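Local coordinates for protein mitochondrial enolase superfamily member 1 (Homo sapiens, PDB 4A35) that catalyses the magnesium-dependent dehydration of L-fuconate to 2-keto-3-deoxy-L-fuconate, a step in the breakdown of L-fucose, at residues 10-15 / 65-70; 71-76 / 94-99; 106-111 / 309-314; 112-117 / 330-335. All blocks are in the same frame, centred on the assembly; numbering follows the deposited sequence.

Interaction 1: residues 10-15 / 65-70; sequences LSVRDV and VVVCAV
The flat group that meets the helix is the peptide joining R13 and D14: V67 CG2 sits over one of its faces, 4.0 Å from R13 C and 3.9 Å from D14 N. The backbone of R13 is hydrogen-bonded to Y39 of the neighbouring strand 36-44, and that of D14 to Y429 in a C-terminal loop. No ring takes part, and the rest of the contact is aliphatic. Strand 10-15 and helix 65-70 run almost exactly antiparallel, at 176°, with their axes 8.3 Å apart. V12 carries most of the packing, its two branches both facing V67 and V70. CG1, placed between the backbone N and the carbonyl carbon (chi1 50°), lies 3.8 Å from V70 CG1, while V12 CG2 meets V67 CG2 at 3.9 Å as the two valines slide past each other in opposite senses. Two residues earlier in the strand, L10 CD2 reaches V70 CG1 at 4.1 Å. Replacing V12 by an alanine would probably open a gap between strand and helix and leave V67 and V70 without their main partner on the strand. The charged ends are engaged elsewhere: R13 points to the far face of the strand and forms a salt bridge with E421, and D14 OD1 pairs with R16. On its other flank the helix leans on A115 and on V65 of the second subunit. A helix lying antiparallel to the first strand of a three-stranded antiparallel meander is the arrangement of the N-terminal capping domain of the mandelate racemase/muconate lactonizing enzyme family.

Interaction 2: residues 71-76 / 94-99; sequences NALAHH and RQLTSD
A histidine-carboxylate hydrogen bond, H76 to D99, joins the chain that follows helix 63-73 to the turn after helix 89-97 within the N-terminal domain, away from the annotated sites. H76 NE2 donates to D99 OD2 at 2.7 Å with a bent N-H...O angle of 139°. The acceptor lies nearly in the imidazole plane and uses its anti lone pair, the ring and carboxylate planes being 71° apart. One face of the H76 ring has Q95 O above it; the opposite face has H75 CE1, 3.4 Å from the ring plane. With CG anti to the carbonyl carbon (chi1 -70°), the ring stands across to helix 94-97, and H76 CB packs against L96 CD2 at 3.4 Å. Beside this pair, L73 CD2 touches L96 O at 3.6 Å. A leucine in place of H76 would probably leave D99 OD2 without this in-plane donor and cut the polar link between the two segments. The other oxygen, D99 OD1, accepts from the backbone N of Q101 and L102, which fixes the carboxylate from its far end. D99 is therefore likely to stay ionised, and its charge would favour a protonated H76 and, at longer range, a protonated H75.

Interaction 3: residues 106-111 / 309-314; sequences GPEKGV and HNRVIF
H309 ND1 packs beside K109 CB at 3.5 Å, the two side chains lying alongside and pointing the same way, with K109 CD over a face of the imidazole. I313 CG1 lies over the opposite face of this ring, which meets H309 of the second subunit at about 90°; K109 NZ ends in a salt bridge with D283 of that subunit. Next, N310 works in two directions. ND2 donates to E108 O (3.0 Å), approaching from above the carbonyl plane, and also bonds D283 of the second subunit. OD1 takes V312 N at 2.9 Å and, weakly, I313 N, which makes N310 the N-cap of helix 311-319. R311 follows, extended from CG to NE, and its NH1 forms a salt bridge with E108 OE1 at 2.9 Å on the syn lone pair; E108 is modelled in two conformers, so this describes one of them. A water links E108 OE1 to R311 NH2. E338 gives NH1 a second carboxylate, while Y93 OH is hydrogen-bonded to E108 OE2. The contact thus seats the start of a barrel helix against the loop leading into helix 110-131, at the junction of capping domain, barrel domain and dimer partner in this enolase-superfamily enzyme.

Interaction 4: residues 112-117 / 330-335; sequences VHLATA and SCRLGS
Helix 112-117 lies against the irregular segment 330-335, the CA atoms of A117 and S335 being 4.5 Å apart. G334 centres an inverse gamma turn, closed by S335 N bonding to L333 O, and the chain curls so that two carbonyls face the helix. A117 CB packs closely against both, 3.2 Å from L333 O and 3.4 Å from C331 O. One turn earlier, H113 NE2 comes within 3.4 Å of G334 N, but the angle allows no bond; both instead bond E338 OE1, a shared acceptor that holds ring and turn together. L114 CD2 lies over one face of the R332 guanidinium, 3.9 Å from CZ. R332 starts out away from the helix, and the bends at chi2 (60°) and chi3 (57°) bring its guanidinium back against L114. There it also forms a cation-pi contact with W104 of the second subunit and donates NH2 to that residue's carbonyl. S335 OG is tied to N121. This is the loop after barrel strand 325-326, packed on the long helix of the capping domain, with the R332 side chain about 7 Å from those of the magnesium ligand E306 and of H356, a predicted active-site residue.

From the N terminus, interaction 1 closes a loop that holds the second and third strands of the meander, fixing the first strand to helix 63-73. The same helix runs on into interaction 2, which closes a short, mainly helical loop and brings in helix 89-97. These two contacts follow one another along the chain. Interactions 3 and 4 close loops of about 200 residues that cross each other, both starting from helix 110-131 or its approach and returning from successive parts of the barrel. L73 and A69 pack on A115, connecting interactions 1 and 2 to interaction 4; H113 meets E108 and H309 between 3 and 4. Strand, helices, barrel and second subunit are thereby joined.

Interaction 1: residues 10-15 / 65-70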
loop_
_atom_site.group_PDB
_atom_site.type_symbol
_atom_site.label_atom_id
_atom_site.label_comp_id
_atom_site.label_asym_id
_atom_site.label_seq_id
_atom_site.Cartn_x
_atom_site.Cartn_y
_atom_site.Cartn_z
ATOM N N LEU A 10 15.593 6.124 20.928
ATOM C CA LEU A 10 15.410 5.464 19.639
ATOM C C LEU A 10 16.296 6.203 18.630
ATOM O O LEU A 10 16.263 7.439 18.557
ATOM C CB LEU A 10 13.934 5.466 19.183
ATOM C CG LEU A 10 13.623 4.764 17.817
ATOM C CD1 LEU A 10 12.231 4.160 17.815
ATOM C CD2 LEU A 10 13.779 5.752 16.578
ATOM N N SER A 11 17.010 5.455 17.829
ATOM C CA SER A 11 17.769 6.010 16.718
ATOM C C SER A 11 17.390 5.227 15.460
ATOM O O SER A 11 17.046 4.036 15.528
ATOM C CB SER A 11 19.281 5.979 16.989
ATOM O OG SER A 11 19.811 4.669 16.857
ATOM N N VAL A 12 17.432 5.903 14.323
ATOM C CA VAL A 12 17.162 5.267 13.043
ATOM C C VAL A 12 18.107 5.884 12.041
ATOM O O VAL A 12 18.223 7.115 11.979
ATOM C CB VAL A 12 15.665 5.316 12.599
ATOM C CG1 VAL A 12 15.064 6.751 12.689
ATOM C CG2 VAL A 12 15.489 4.709 11.216
ATOM N N ARG A 13 18.767 5.013 11.261
ATOM C CA ARG A 13 19.764 5.420 10.293
ATOM C C ARG A 13 19.521 4.765 8.946
ATOM O O ARG A 13 19.064 3.632 8.857
ATOM C CB ARG A 13 21.176 5.094 10.837
ATOM C CG ARG A 13 21.592 5.998 12.061
ATOM C CD ARG A 13 22.881 5.484 12.675
ATOM N NE ARG A 13 22.596 4.248 13.436
ATOM C CZ ARG A 13 23.486 3.548 14.124
ATOM N NH1 ARG A 13 24.782 3.894 14.103
ATOM N NH2 ARG A 13 23.102 2.465 14.802
ATOM N N ASP A 14 19.859 5.500 7.896
ATOM C CA ASP A 14 19.742 5.117 6.488
ATOM C C ASP A 14 21.048 4.403 6.122
ATOM O O ASP A 14 22.089 5.057 6.068
ATOM C CB ASP A 14 19.536 6.422 5.667
ATOM C CG ASP A 14 19.242 6.231 4.202
ATOM O OD1 ASP A 14 19.561 5.129 3.661
ATOM O OD2 ASP A 14 18.749 7.208 3.562
ATOM N N VAL A 15 21.020 3.048 5.950
ATOM C CA VAL A 15 22.222 2.246 5.661
ATOM C C VAL A 15 22.094 1.672 4.255
ATOM O O VAL A 15 21.084 1.050 3.961
ATOM C CB VAL A 15 22.439 1.126 6.727
ATOM C CG1 VAL A 15 23.778 0.424 6.539
ATOM C CG2 VAL A 15 22.332 1.696 8.141
ATOM N N VAL A 65 12.801 7.998 3.083
ATOM C CA VAL A 65 11.351 8.156 3.311
ATOM C C VAL A 65 10.898 7.236 4.481
ATOM O O VAL A 65 10.094 7.635 5.374
ATOM C CB VAL A 65 10.548 7.925 1.990
ATOM C CG1 VAL A 65 9.067 8.172 2.223
ATOM C CG2 VAL A 65 11.079 8.795 0.842
ATOM N N VAL A 66 11.402 5.996 4.476
ATOM C CA VAL A 66 11.167 5.006 5.552
ATOM C C VAL A 66 11.712 5.574 6.896
ATOM O O VAL A 66 11.003 5.553 7.922
ATOM C CB VAL A 66 11.756 3.613 5.198
ATOM C CG1 VAL A 66 11.590 2.644 6.354
ATOM C CG2 VAL A 66 11.113 3.049 3.912
ATOM N N VAL A 67 12.971 6.080 6.898
ATOM C CA VAL A 67 13.582 6.716 8.074
ATOM C C VAL A 67 12.628 7.819 8.606
ATOM O O VAL A 67 12.336 7.852 9.797
ATOM C CB VAL A 67 15.021 7.250 7.761
ATOM C CG1 VAL A 67 15.524 8.174 8.879
ATOM C CG2 VAL A 67 15.978 6.074 7.558
ATOM N N CYS A 68 12.088 8.671 7.711
ATOM C CA CYS A 68 11.135 9.718 8.085
ATOM C C CYS A 68 9.900 9.144 8.818
ATOM O O CYS A 68 9.446 9.684 9.838
ATOM C CB CYS A 68 10.696 10.481 6.837
ATOM S SG CYS A 68 9.851 12.031 7.214
ATOM N N ALA A 69 9.381 8.040 8.286
ATOM C CA ALA A 69 8.180 7.417 8.844
ATOM C C ALA A 69 8.516 6.725 10.186
ATOM O O ALA A 69 7.660 6.746 11.090
ATOM C CB ALA A 69 7.598 6.419 7.841
ATOM N N VAL A 70 9.753 6.185 10.347
ATOM C CA VAL A 70 10.174 5.625 11.645
ATOM C C VAL A 70 10.130 6.803 12.688
ATOM O O VAL A 70 9.573 6.649 13.780
ATOM C CB VAL A 70 11.549 4.902 11.620
ATOM C CG1 VAL A 70 12.012 4.574 13.078
ATOM C CG2 VAL A 70 11.456 3.611 10.776
#

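Interaction 2: residues 71-76 / 94-99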
loop_
_atom_site.group_PDB
_atom_site.type_symbol
_atom_site.label_atom_id
_atom_site.label_comp_id
_atom_site.label_asym_id
_atom_site.label_seq_id
_atom_site.Cartn_x
_atom_site.Cartn_y
_atom_site.Cartn_z
ATOM N N ASN A 71 10.692 7.977 12.331
ATOM C CA ASN A 71 10.658 9.175 13.192
ATOM C C ASN A 71 9.218 9.578 13.555
ATOM O O ASN A 71 8.986 9.970 14.707
ATOM C CB ASN A 71 11.442 10.348 12.547
ATOM C CG ASN A 71 12.942 10.083 12.620
ATOM O OD1 ASN A 71 13.429 9.494 13.599
ATOM N ND2 ASN A 71 13.720 10.528 11.629
ATOM N N ALA A 72 8.240 9.434 12.610
ATOM C CA ALA A 72 6.820 9.727 12.877
ATOM C C ALA A 72 6.227 8.742 13.873
ATOM O O ALA A 72 5.324 9.109 14.636
ATOM C CB ALA A 72 6.016 9.720 11.561
ATOM N N LEU A 73 6.712 7.492 13.876
ATOM C CA LEU A 73 6.161 6.495 14.796
ATOM C C LEU A 73 6.823 6.480 16.158
ATOM O O LEU A 73 6.255 5.923 17.107
ATOM C CB LEU A 73 6.326 5.086 14.180
ATOM C CG LEU A 73 5.411 4.771 12.989
ATOM C CD1 LEU A 73 5.951 3.574 12.188
ATOM C CD2 LEU A 73 3.962 4.583 13.437
ATOM N N ALA A 74 8.050 7.022 16.244
ATOM C CA ALA A 74 8.904 6.945 17.451
ATOM C C ALA A 74 8.203 7.329 18.778
ATOM O O ALA A 74 8.442 6.659 19.796
ATOM C CB ALA A 74 10.169 7.785 17.281
ATOM N N HIS A 75 7.346 8.382 18.777
ATOM C CA HIS A 75 6.683 8.837 20.024
ATOM C C HIS A 75 5.793 7.695 20.669
ATOM O O HIS A 75 5.565 7.715 21.890
ATOM C CB HIS A 75 5.869 10.110 19.779
ATOM C CG HIS A 75 4.636 9.857 18.948
ATOM N ND1 HIS A 75 3.396 9.682 19.537
ATOM C CD2 HIS A 75 4.500 9.749 17.605
ATOM C CE1 HIS A 75 2.543 9.480 18.533
ATOM N NE2 HIS A 75 3.151 9.528 17.359
ATOM N N HIS A 76 5.318 6.714 19.848
ATOM C CA HIS A 76 4.519 5.556 20.340
ATOM C C HIS A 76 5.352 4.575 21.166
ATOM O O HIS A 76 4.784 3.876 22.005
ATOM C CB HIS A 76 3.862 4.745 19.196
ATOM C CG HIS A 76 2.741 5.452 18.478
ATOM N ND1 HIS A 76 1.640 5.968 19.163
ATOM C CD2 HIS A 76 2.620 5.765 17.165
ATOM C CE1 HIS A 76 0.876 6.538 18.229
ATOM N NE2 HIS A 76 1.402 6.382 17.012
ATOM N N ARG A 94 -1.893 -2.280 17.222
ATOM C CA ARG A 94 -3.005 -1.450 16.744
ATOM C C ARG A 94 -2.638 0.070 16.809
ATOM O O ARG A 94 -3.027 0.827 15.930
ATOM C CB ARG A 94 -4.286 -1.749 17.557
ATOM C CG ARG A 94 -5.527 -0.963 17.144
ATOM C CD ARG A 94 -6.092 -1.386 15.785
ATOM N NE ARG A 94 -6.579 -2.766 15.791
ATOM C CZ ARG A 94 -7.775 -3.126 16.248
ATOM N NH1 ARG A 94 -8.619 -2.209 16.714
ATOM N NH2 ARG A 94 -8.140 -4.397 16.236
ATOM N N GLN A 95 -1.910 0.509 17.833
ATOM C CA GLN A 95 -1.571 1.939 17.921
ATOM C C GLN A 95 -0.590 2.360 16.798
ATOM O O GLN A 95 -0.794 3.423 16.176
ATOM C CB GLN A 95 -1.022 2.312 19.302
ATOM C CG GLN A 95 -0.711 3.799 19.427
ATOM C CD GLN A 95 -1.851 4.794 19.183
ATOM O OE1 GLN A 95 -2.232 5.150 18.009
ATOM N NE2 GLN A 95 -2.216 5.460 20.295
ATOM N N LEU A 96 0.390 1.496 16.475
ATOM C CA LEU A 96 1.323 1.775 15.383
ATOM C C LEU A 96 0.645 1.736 14.001
ATOM O O LEU A 96 0.986 2.559 13.141
ATOM C CB LEU A 96 2.485 0.781 15.348
ATOM C CG LEU A 96 3.509 0.843 16.499
ATOM C CD1 LEU A 96 4.747 0.033 16.147
ATOM C CD2 LEU A 96 3.928 2.272 16.803
ATOM N N THR A 97 -0.224 0.720 13.770
ATOM C CA THR A 97 -0.796 0.446 12.428
ATOM C C THR A 97 -2.165 1.129 12.178
ATOM O O THR A 97 -2.614 1.168 11.019
ATOM C CB THR A 97 -0.944 -1.094 12.235
ATOM O OG1 THR A 97 -1.827 -1.565 13.246
ATOM C CG2 THR A 97 0.382 -1.843 12.221
ATOM N N SER A 98 -2.862 1.558 13.263
ATOM C CA SER A 98 -4.144 2.245 13.144
ATOM C C SER A 98 -4.098 3.569 13.910
ATOM O O SER A 98 -5.080 3.961 14.553
ATOM C CB SER A 98 -5.296 1.360 13.607
ATOM O OG SER A 98 -6.513 1.833 13.047
ATOM N N ASP A 99 -2.960 4.284 13.818
ATOM C CA ASP A 99 -2.856 5.646 14.396
ATOM C C ASP A 99 -3.933 6.511 13.657
ATOM O O ASP A 99 -3.979 6.455 12.442
ATOM C CB ASP A 99 -1.420 6.166 14.170
ATOM C CG ASP A 99 -1.198 7.605 14.615
ATOM O OD1 ASP A 99 -1.795 8.507 14.013
ATOM O OD2 ASP A 99 -0.368 7.825 15.511
#

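Interaction 3: residues 106-111 / 309-314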
loop_
_atom_site.group_PDB
_atom_site.type_symbol
_atom_site.label_atom_id
_atom_site.label_comp_id
_atom_site.label_asym_id
_atom_site.label_seq_id
_atom_site.Cartn_x
_atom_site.Cartn_y
_atom_site.Cartn_z
ATOM N N GLY A 106 -1.199 4.918 4.848
ATOM C CA GLY A 106 -1.185 3.515 4.447
ATOM C C GLY A 106 -2.602 3.268 3.929
ATOM O O GLY A 106 -2.957 3.762 2.856
ATOM N N PRO A 107 -3.500 2.641 4.735
ATOM C CA PRO A 107 -3.215 1.991 6.021
ATOM C C PRO A 107 -2.573 0.614 5.843
ATOM O O PRO A 107 -2.949 -0.165 4.941
ATOM C CB PRO A 107 -4.612 1.818 6.668
ATOM C CG PRO A 107 -5.613 2.102 5.599
ATOM C CD PRO A 107 -4.904 2.433 4.323
ATOM N N GLU A 108 -1.596 0.299 6.734
ATOM C CA GLU A 108 -0.907 -0.994 6.753
ATOM C C GLU A 108 -0.382 -1.406 5.354
ATOM O O GLU A 108 -0.541 -2.546 4.904
ATOM C CB GLU A 108 -1.788 -2.097 7.366
ATOM C CG GLU A 108 -1.877 -1.986 8.881
ATOM C CD GLU A 108 -2.280 -3.298 9.528
ATOM O OE1 GLU A 108 -3.443 -3.714 9.340
ATOM O OE2 GLU A 108 -1.413 -3.957 10.140
ATOM N N LYS A 109 0.297 -0.448 4.675
ATOM C CA LYS A 109 0.916 -0.721 3.367
ATOM C C LYS A 109 1.959 0.333 3.056
ATOM O O LYS A 109 1.889 1.452 3.545
ATOM C CB LYS A 109 -0.141 -0.767 2.241
ATOM C CG LYS A 109 -0.806 0.596 1.975
ATOM C CD LYS A 109 -2.043 0.460 1.017
ATOM C CE LYS A 109 -3.210 -0.264 1.654
ATOM N NZ LYS A 109 -4.443 0.030 0.878
ATOM N N GLY A 110 2.878 0.001 2.170
ATOM C CA GLY A 110 3.892 0.954 1.785
ATOM C C GLY A 110 4.818 1.373 2.918
ATOM O O GLY A 110 5.072 0.615 3.895
ATOM N N VAL A 111 5.288 2.620 2.792
ATOM C CA VAL A 111 6.293 3.219 3.693
ATOM C C VAL A 111 5.924 3.067 5.163
ATOM O O VAL A 111 6.764 2.628 5.979
ATOM C CB VAL A 111 6.545 4.697 3.343
ATOM C CG1 VAL A 111 7.272 5.417 4.496
ATOM C CG2 VAL A 111 7.357 4.784 2.046
ATOM N N HIS A 309 1.453 -6.705 0.893
ATOM C CA HIS A 309 1.548 -5.681 1.949
ATOM C C HIS A 309 0.984 -5.963 3.354
ATOM O O HIS A 309 1.477 -5.350 4.320
ATOM C CB HIS A 309 1.110 -4.285 1.430
ATOM C CG HIS A 309 -0.297 -4.207 0.920
ATOM N ND1 HIS A 309 -1.354 -4.009 1.783
ATOM C CD2 HIS A 309 -0.775 -4.330 -0.339
ATOM C CE1 HIS A 309 -2.442 -3.980 1.033
ATOM N NE2 HIS A 309 -2.159 -4.202 -0.240
ATOM N N ASN A 310 -0.034 -6.830 3.507
ATOM C CA ASN A 310 -0.544 -7.091 4.859
ATOM C C ASN A 310 -1.310 -8.407 4.838
ATOM O O ASN A 310 -1.440 -9.048 3.775
ATOM C CB ASN A 310 -1.363 -5.900 5.433
ATOM C CG ASN A 310 -2.647 -5.567 4.694
ATOM O OD1 ASN A 310 -3.292 -6.454 4.110
ATOM N ND2 ASN A 310 -2.987 -4.275 4.635
ATOM N N ARG A 311 -1.841 -8.786 6.001
ATOM C CA ARG A 311 -2.522 -10.072 6.205
ATOM C C ARG A 311 -3.863 -10.146 5.429
ATOM O O ARG A 311 -4.359 -11.254 5.215
ATOM C CB ARG A 311 -2.787 -10.286 7.704
ATOM C CG ARG A 311 -3.722 -9.221 8.335
ATOM C CD ARG A 311 -3.788 -9.310 9.864
ATOM N NE ARG A 311 -4.708 -8.304 10.411
ATOM C CZ ARG A 311 -4.454 -6.995 10.488
ATOM N NH1 ARG A 311 -3.269 -6.516 10.131
ATOM N NH2 ARG A 311 -5.390 -6.159 10.897
ATOM N N VAL A 312 -4.464 -8.982 5.070
ATOM C CA VAL A 312 -5.765 -8.971 4.342
ATOM C C VAL A 312 -5.534 -9.518 2.937
ATOM O O VAL A 312 -6.363 -10.250 2.425
ATOM C CB VAL A 312 -6.469 -7.574 4.371
ATOM C CG1 VAL A 312 -7.846 -7.567 3.659
ATOM C CG2 VAL A 312 -6.651 -7.129 5.826
ATOM N N ILE A 313 -4.399 -9.167 2.311
ATOM C CA ILE A 313 -4.052 -9.672 0.984
ATOM C C ILE A 313 -3.793 -11.167 1.119
ATOM O O ILE A 313 -4.305 -11.911 0.298
ATOM C CB ILE A 313 -2.832 -8.913 0.348
ATOM C CG1 ILE A 313 -3.113 -7.336 0.238
ATOM C CG2 ILE A 313 -2.534 -9.507 -1.073
ATOM C CD1 ILE A 313 -4.337 -6.991 -0.768
ATOM N N PHE A 314 -2.970 -11.596 2.096
ATOM C CA PHE A 314 -2.729 -13.045 2.250
ATOM C C PHE A 314 -4.041 -13.823 2.505
ATOM O O PHE A 314 -4.227 -14.924 1.990
ATOM C CB PHE A 314 -1.738 -13.316 3.364
ATOM C CG PHE A 314 -0.300 -13.151 2.882
ATOM C CD1 PHE A 314 0.220 -13.976 1.870
ATOM C CD2 PHE A 314 0.530 -12.206 3.454
ATOM C CE1 PHE A 314 1.563 -13.850 1.459
ATOM C CE2 PHE A 314 1.877 -12.098 3.065
ATOM C CZ PHE A 314 2.379 -12.915 2.067
HETATM O O HOH W 1 -5.992 -3.329 11.151
#

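Interaction 4: residues 112-117 / 330-335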
loop_
_atom_site.group_PDB
_atom_site.type_symbol
_atom_site.label_atom_id
_atom_site.label_comp_id
_atom_site.label_asym_id
_atom_site.label_seq_id
_atom_site.Cartn_x
_atom_site.Cartn_y
_atom_site.Cartn_z
ATOM N N VAL A 112 4.688 3.397 5.497
ATOM C CA VAL A 112 4.293 3.428 6.921
ATOM C C VAL A 112 4.377 1.999 7.535
ATOM O O VAL A 112 4.805 1.875 8.687
ATOM C CB VAL A 112 2.898 4.097 7.147
ATOM C CG1 VAL A 112 1.753 3.210 6.643
ATOM C CG2 VAL A 112 2.705 4.498 8.626
ATOM N N HIS A 113 4.072 0.965 6.742
ATOM C CA HIS A 113 4.135 -0.422 7.251
ATOM C C HIS A 113 5.579 -0.924 7.322
ATOM O O HIS A 113 5.943 -1.648 8.274
ATOM C CB HIS A 113 3.247 -1.356 6.443
ATOM C CG HIS A 113 2.583 -2.409 7.289
ATOM N ND1 HIS A 113 1.892 -2.079 8.444
ATOM C CD2 HIS A 113 2.403 -3.730 7.030
ATOM C CE1 HIS A 113 1.444 -3.229 8.925
ATOM N NE2 HIS A 113 1.670 -4.237 8.067
ATOM N N LEU A 114 6.418 -0.559 6.329
ATOM C CA LEU A 114 7.857 -0.882 6.387
ATOM C C LEU A 114 8.482 -0.274 7.656
ATOM O O LEU A 114 9.179 -0.983 8.416
ATOM C CB LEU A 114 8.560 -0.317 5.139
ATOM C CG LEU A 114 8.129 -0.970 3.791
ATOM C CD1 LEU A 114 8.952 -0.403 2.671
ATOM C CD2 LEU A 114 8.379 -2.512 3.807
ATOM N N ALA A 115 8.140 1.002 7.950
ATOM C CA ALA A 115 8.617 1.659 9.143
ATOM C C ALA A 115 8.107 0.951 10.405
ATOM O O ALA A 115 8.852 0.779 11.360
ATOM C CB ALA A 115 8.201 3.133 9.148
ATOM N N THR A 116 6.813 0.590 10.423
ATOM C CA THR A 116 6.220 -0.143 11.542
ATOM C C THR A 116 6.981 -1.480 11.770
ATOM O O THR A 116 7.314 -1.829 12.940
ATOM C CB THR A 116 4.713 -0.443 11.269
ATOM O OG1 THR A 116 3.988 0.788 11.161
ATOM C CG2 THR A 116 4.099 -1.329 12.357
ATOM N N ALA A 117 7.327 -2.193 10.662
ATOM C CA ALA A 117 8.041 -3.473 10.787
ATOM C C ALA A 117 9.435 -3.248 11.412
ATOM O O ALA A 117 9.816 -4.008 12.310
ATOM C CB ALA A 117 8.190 -4.181 9.415
ATOM N N SER A 330 9.711 -11.089 6.493
ATOM C CA SER A 330 9.953 -10.621 7.858
ATOM C C SER A 330 9.862 -9.086 7.985
ATOM O O SER A 330 9.657 -8.595 9.083
ATOM C CB SER A 330 11.354 -11.085 8.305
ATOM O OG SER A 330 12.413 -10.570 7.505
ATOM N N CYS A 331 10.115 -8.342 6.883
ATOM C CA CYS A 331 10.198 -6.854 6.939
ATOM C C CYS A 331 9.132 -6.085 6.072
ATOM O O CYS A 331 9.080 -4.854 6.161
ATOM C CB CYS A 331 11.614 -6.416 6.569
ATOM S SG CYS A 331 12.841 -6.931 7.795
ATOM N N ARG A 332 8.312 -6.783 5.297
ATOM C CA ARG A 332 7.226 -6.231 4.495
ATOM C C ARG A 332 5.933 -6.209 5.348
ATOM O O ARG A 332 5.199 -5.238 5.349
ATOM C CB ARG A 332 6.993 -7.105 3.242
ATOM C CG ARG A 332 5.792 -6.584 2.341
ATOM C CD ARG A 332 5.981 -5.163 1.803
ATOM N NE ARG A 332 7.227 -5.063 1.027
ATOM C CZ ARG A 332 7.568 -4.017 0.281
ATOM N NH1 ARG A 332 6.759 -2.956 0.198
ATOM N NH2 ARG A 332 8.710 -4.031 -0.414
ATOM N N LEU A 333 5.661 -7.335 6.028
ATOM C CA LEU A 333 4.496 -7.412 6.934
ATOM C C LEU A 333 4.829 -6.715 8.258
ATOM O O LEU A 333 5.997 -6.329 8.495
ATOM C CB LEU A 333 4.149 -8.908 7.192
ATOM C CG LEU A 333 3.660 -9.706 5.950
ATOM C CD1 LEU A 333 3.390 -11.169 6.359
ATOM C CD2 LEU A 333 2.303 -9.149 5.374
ATOM N N GLY A 334 3.820 -6.590 9.107
ATOM C CA GLY A 334 3.936 -5.937 10.399
ATOM C C GLY A 334 4.722 -6.761 11.426
ATOM O O GLY A 334 4.162 -7.207 12.425
ATOM N N SER A 335 6.036 -7.012 11.129
ATOM C CA SER A 335 7.020 -7.690 11.987
ATOM C C SER A 335 6.543 -9.123 12.405
ATOM O O SER A 335 5.769 -9.760 11.698
ATOM C CB SER A 335 7.343 -6.792 13.188
ATOM O OG SER A 335 8.356 -7.299 14.067
#